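Local coordinates for protein deoxyribodipyrimidine photo-lyase (Oryza sativa Japonica Group, PDB 3UMV) that repairs UV-damaged DNA by using light and a bound FAD to split cyclobutane pyrimidine dimers back into single pyrimidines, at residues A[86-91]-A[422-427]. Sequence-based numbering, arbitrary orientation.
Sequences RRRQLG and DKYEID. With FAD (flavin-adenine dinucleotide), chain I.
The start of helix 87-106, in the alpha/beta domain, meets the C-terminal end of helix 410-424 beside the FAD pocket. Arg-86, Arg-88 and Gln-89 reach across to Lys-423, Tyr-424, Glu-425 and Ile-426. The amide nitrogen of Gln-89 bridges two carbonyls where the second helix ends. Gln-89 NE2 donates to Glu-425 O at 3.0 Å, nearly straight, and to Lys-423 O at 3.1 Å. It lies above both carbonyl planes. A bend at chi2 (83°) turns the amide so that OE1 also accepts from Arg-86 N, at the N-cap of its own helix. A leucine here would probably leave both carbonyls without this donor and Arg-86 N without its acceptor.

Arg-88 NH1 takes the carbonyl between them, Tyr-424 O, at 2.8 Å. This bond lies in the guanidinium plane and on a carbonyl lone pair. The other guanidinium nitrogens bond to Pro-237 O and Val-386 O. Ile-426 CD1 rests against Arg-88 CG and lies 3.8 Å from Arg-88 O.

The side chains of Arg-86 and Lys-423 cross at about a right angle. Lys-423 CG sits over the centre of one face of the Arg-86 guanidinium, 3.8 Å above its plane. Water 1 accepts from both Arg-86 NH2 and Lys-423 NZ. Glu-234 forms salt bridges with both side chains and Glu-369 with Lys-423, which probably offsets their like charges.

Just beyond, Asp-427 O accepts from flavin N3 at 2.7 Å, and OD2 pairs with Arg-396. The arrangement is a polar interdomain junction, with side chains bonded to the last carbonyls of a helix and the first beyond it, in the two-domain photolyase fold, next to the flavin site.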
# COMPACT_ATOMS: atom_id res chain seq x y z
N ARG A 86 -5.03 9.41 9.46
CA ARG A 86 -4.91 10.03 10.77
C ARG A 86 -3.52 10.64 10.88
O ARG A 86 -2.71 10.50 9.97
CB ARG A 86 -5.11 9.00 11.89
CG ARG A 86 -6.33 8.09 11.77
CD ARG A 86 -7.60 8.87 11.54
NE ARG A 86 -8.79 8.18 12.06
CZ ARG A 86 -9.35 7.11 11.50
NH1 ARG A 86 -8.82 6.56 10.42
NH2 ARG A 86 -10.44 6.57 12.04
N ARG A 87 -3.23 11.28 12.01
CA ARG A 87 -1.93 11.91 12.23
C ARG A 87 -0.78 10.98 11.86
O ARG A 87 0.15 11.39 11.17
CB ARG A 87 -1.78 12.34 13.69
CG ARG A 87 -0.35 12.68 14.07
CD ARG A 87 -0.26 13.21 15.51
NE ARG A 87 -1.02 14.44 15.69
CZ ARG A 87 -0.50 15.66 15.54
NH1 ARG A 87 0.78 15.80 15.20
NH2 ARG A 87 -1.25 16.74 15.72
N ARG A 88 -0.85 9.75 12.35
CA ARG A 88 0.17 8.72 12.11
C ARG A 88 0.52 8.57 10.65
O ARG A 88 1.70 8.53 10.29
CB ARG A 88 -0.31 7.37 12.65
CG ARG A 88 0.61 6.19 12.31
CD ARG A 88 0.24 4.93 13.11
NE ARG A 88 0.54 5.10 14.53
CZ ARG A 88 0.12 4.30 15.51
NH1 ARG A 88 -0.64 3.25 15.24
NH2 ARG A 88 0.45 4.57 16.76
N GLN A 89 -0.49 8.45 9.80
CA GLN A 89 -0.25 8.23 8.38
C GLN A 89 0.08 9.51 7.63
O GLN A 89 0.90 9.51 6.70
CB GLN A 89 -1.44 7.53 7.72
CG GLN A 89 -1.72 6.13 8.28
CD GLN A 89 -2.54 6.16 9.56
OE1 GLN A 89 -3.05 7.22 9.98
NE2 GLN A 89 -2.67 5.00 10.21
N LEU A 90 -0.58 10.61 8.02
CA LEU A 90 -0.33 11.90 7.40
C LEU A 90 1.09 12.40 7.70
O LEU A 90 1.77 12.96 6.82
CB LEU A 90 -1.38 12.91 7.87
CG LEU A 90 -2.79 12.65 7.33
CD1 LEU A 90 -3.82 13.52 8.05
CD2 LEU A 90 -2.83 12.90 5.85
N GLY A 91 1.55 12.16 8.92
CA GLY A 91 2.86 12.63 9.31
C GLY A 91 3.94 11.91 8.52
O GLY A 91 4.89 12.52 8.04
N ASP A 422 -7.23 0.40 9.05
CA ASP A 422 -7.00 1.68 8.40
C ASP A 422 -6.70 2.81 9.40
O ASP A 422 -5.97 3.74 9.08
CB ASP A 422 -8.20 2.03 7.52
CG ASP A 422 -8.26 1.19 6.25
OD1 ASP A 422 -7.44 0.25 6.07
OD2 ASP A 422 -9.10 1.50 5.39
N LYS A 423 -7.27 2.72 10.61
CA LYS A 423 -7.00 3.74 11.61
C LYS A 423 -5.57 3.69 12.15
O LYS A 423 -4.92 4.72 12.28
CB LYS A 423 -8.00 3.63 12.77
CG LYS A 423 -7.75 4.57 13.91
CD LYS A 423 -8.95 4.61 14.83
CE LYS A 423 -8.84 5.76 15.82
NZ LYS A 423 -10.04 5.85 16.72
N TYR A 424 -5.10 2.49 12.46
CA TYR A 424 -3.87 2.31 13.22
C TYR A 424 -2.63 1.87 12.44
O TYR A 424 -1.50 2.19 12.84
CB TYR A 424 -4.13 1.32 14.37
CG TYR A 424 -5.03 1.90 15.44
CD1 TYR A 424 -6.34 1.48 15.61
CD2 TYR A 424 -4.56 2.90 16.27
CE1 TYR A 424 -7.16 2.02 16.61
CE2 TYR A 424 -5.37 3.45 17.26
CZ TYR A 424 -6.66 3.01 17.41
OH TYR A 424 -7.44 3.57 18.40
N GLU A 425 -2.81 1.10 11.37
CA GLU A 425 -1.65 0.57 10.66
C GLU A 425 -0.96 1.65 9.81
O GLU A 425 -1.60 2.44 9.12
CB GLU A 425 -2.02 -0.63 9.78
CG GLU A 425 -2.62 -1.80 10.50
CD GLU A 425 -1.59 -2.71 11.18
OE1 GLU A 425 -1.95 -3.85 11.52
OE2 GLU A 425 -0.43 -2.30 11.35
N ILE A 426 0.36 1.67 9.86
CA ILE A 426 1.13 2.58 9.03
C ILE A 426 1.04 2.18 7.56
O ILE A 426 1.18 3.02 6.68
CB ILE A 426 2.59 2.67 9.51
CG1 ILE A 426 3.31 3.81 8.79
CG2 ILE A 426 3.31 1.32 9.37
CD1 ILE A 426 2.63 5.13 8.95
N ASP A 427 0.76 0.90 7.31
CA ASP A 427 0.68 0.35 5.96
C ASP A 427 -0.76 0.14 5.47
O ASP A 427 -1.01 -0.49 4.44
CB ASP A 427 1.53 -0.95 5.86
CG ASP A 427 1.07 -2.03 6.85
OD1 ASP A 427 -0.07 -1.99 7.33
OD2 ASP A 427 1.88 -2.95 7.14
PA FAD I . 7.09 -9.29 5.14
O1A FAD I . 6.77 -10.66 5.65
O2A FAD I . 8.54 -8.91 5.25
O5B FAD I . 6.56 -9.19 3.64
C5B FAD I . 7.22 -8.39 2.67
C4B FAD I . 6.19 -7.74 1.75
O4B FAD I . 5.37 -8.70 1.09
C3B FAD I . 5.21 -6.87 2.51
O3B FAD I . 5.73 -5.59 2.76
C2B FAD I . 4.05 -6.83 1.56
O2B FAD I . 4.35 -5.94 0.50
C1B FAD I . 4.05 -8.22 1.00
N9A FAD I . 3.13 -9.09 1.74
C8A FAD I . 3.42 -9.91 2.80
N7A FAD I . 2.27 -10.53 3.16
C5A FAD I . 1.26 -10.10 2.36
C6A FAD I . -0.11 -10.39 2.27
N6A FAD I . -0.69 -11.33 3.02
N1A FAD I . -0.88 -9.77 1.31
C2A FAD I . -0.30 -8.88 0.44
N3A FAD I . 1.04 -8.59 0.53
C4A FAD I . 1.80 -9.21 1.47
N1 FAD I . -0.57 -5.45 4.28
C2 FAD I . -0.39 -4.12 4.00
O2 FAD I . 0.55 -3.81 3.27
N3 FAD I . -1.26 -3.17 4.51
C4 FAD I . -2.32 -3.55 5.32
O4 FAD I . -3.09 -2.70 5.77
C4X FAD I . -2.50 -4.90 5.59
N5 FAD I . -3.52 -5.34 6.40
C5X FAD I . -3.70 -6.69 6.63
C6 FAD I . -4.76 -7.13 7.43
C7 FAD I . -4.94 -8.49 7.68
C7M FAD I . -6.10 -8.94 8.53
C8 FAD I . -4.03 -9.41 7.13
C8M FAD I . -4.17 -10.89 7.37
C9 FAD I . -2.98 -8.96 6.36
C9A FAD I . -2.81 -7.61 6.11
N10 FAD I . -1.75 -7.18 5.33
C10 FAD I . -1.62 -5.83 5.08
C1' FAD I . -0.75 -8.14 4.73
C2' FAD I . 0.50 -8.42 5.63
O2' FAD I . 0.18 -8.74 6.99
C3' FAD I . 1.52 -7.28 5.65
O3' FAD I . 1.82 -6.90 4.33
C4' FAD I . 2.83 -7.64 6.36
O4' FAD I . 2.56 -8.02 7.69
C5' FAD I . 3.76 -6.44 6.29
O5' FAD I . 4.90 -6.52 7.11
P FAD I . 6.34 -6.72 6.44
O1P FAD I . 6.57 -5.69 5.35
O2P FAD I . 7.40 -6.67 7.51
O3P FAD I . 6.12 -8.22 5.90
O HOH W 1 -11.88 6.82 14.70
O HOH W 2 -6.31 6.23 9.25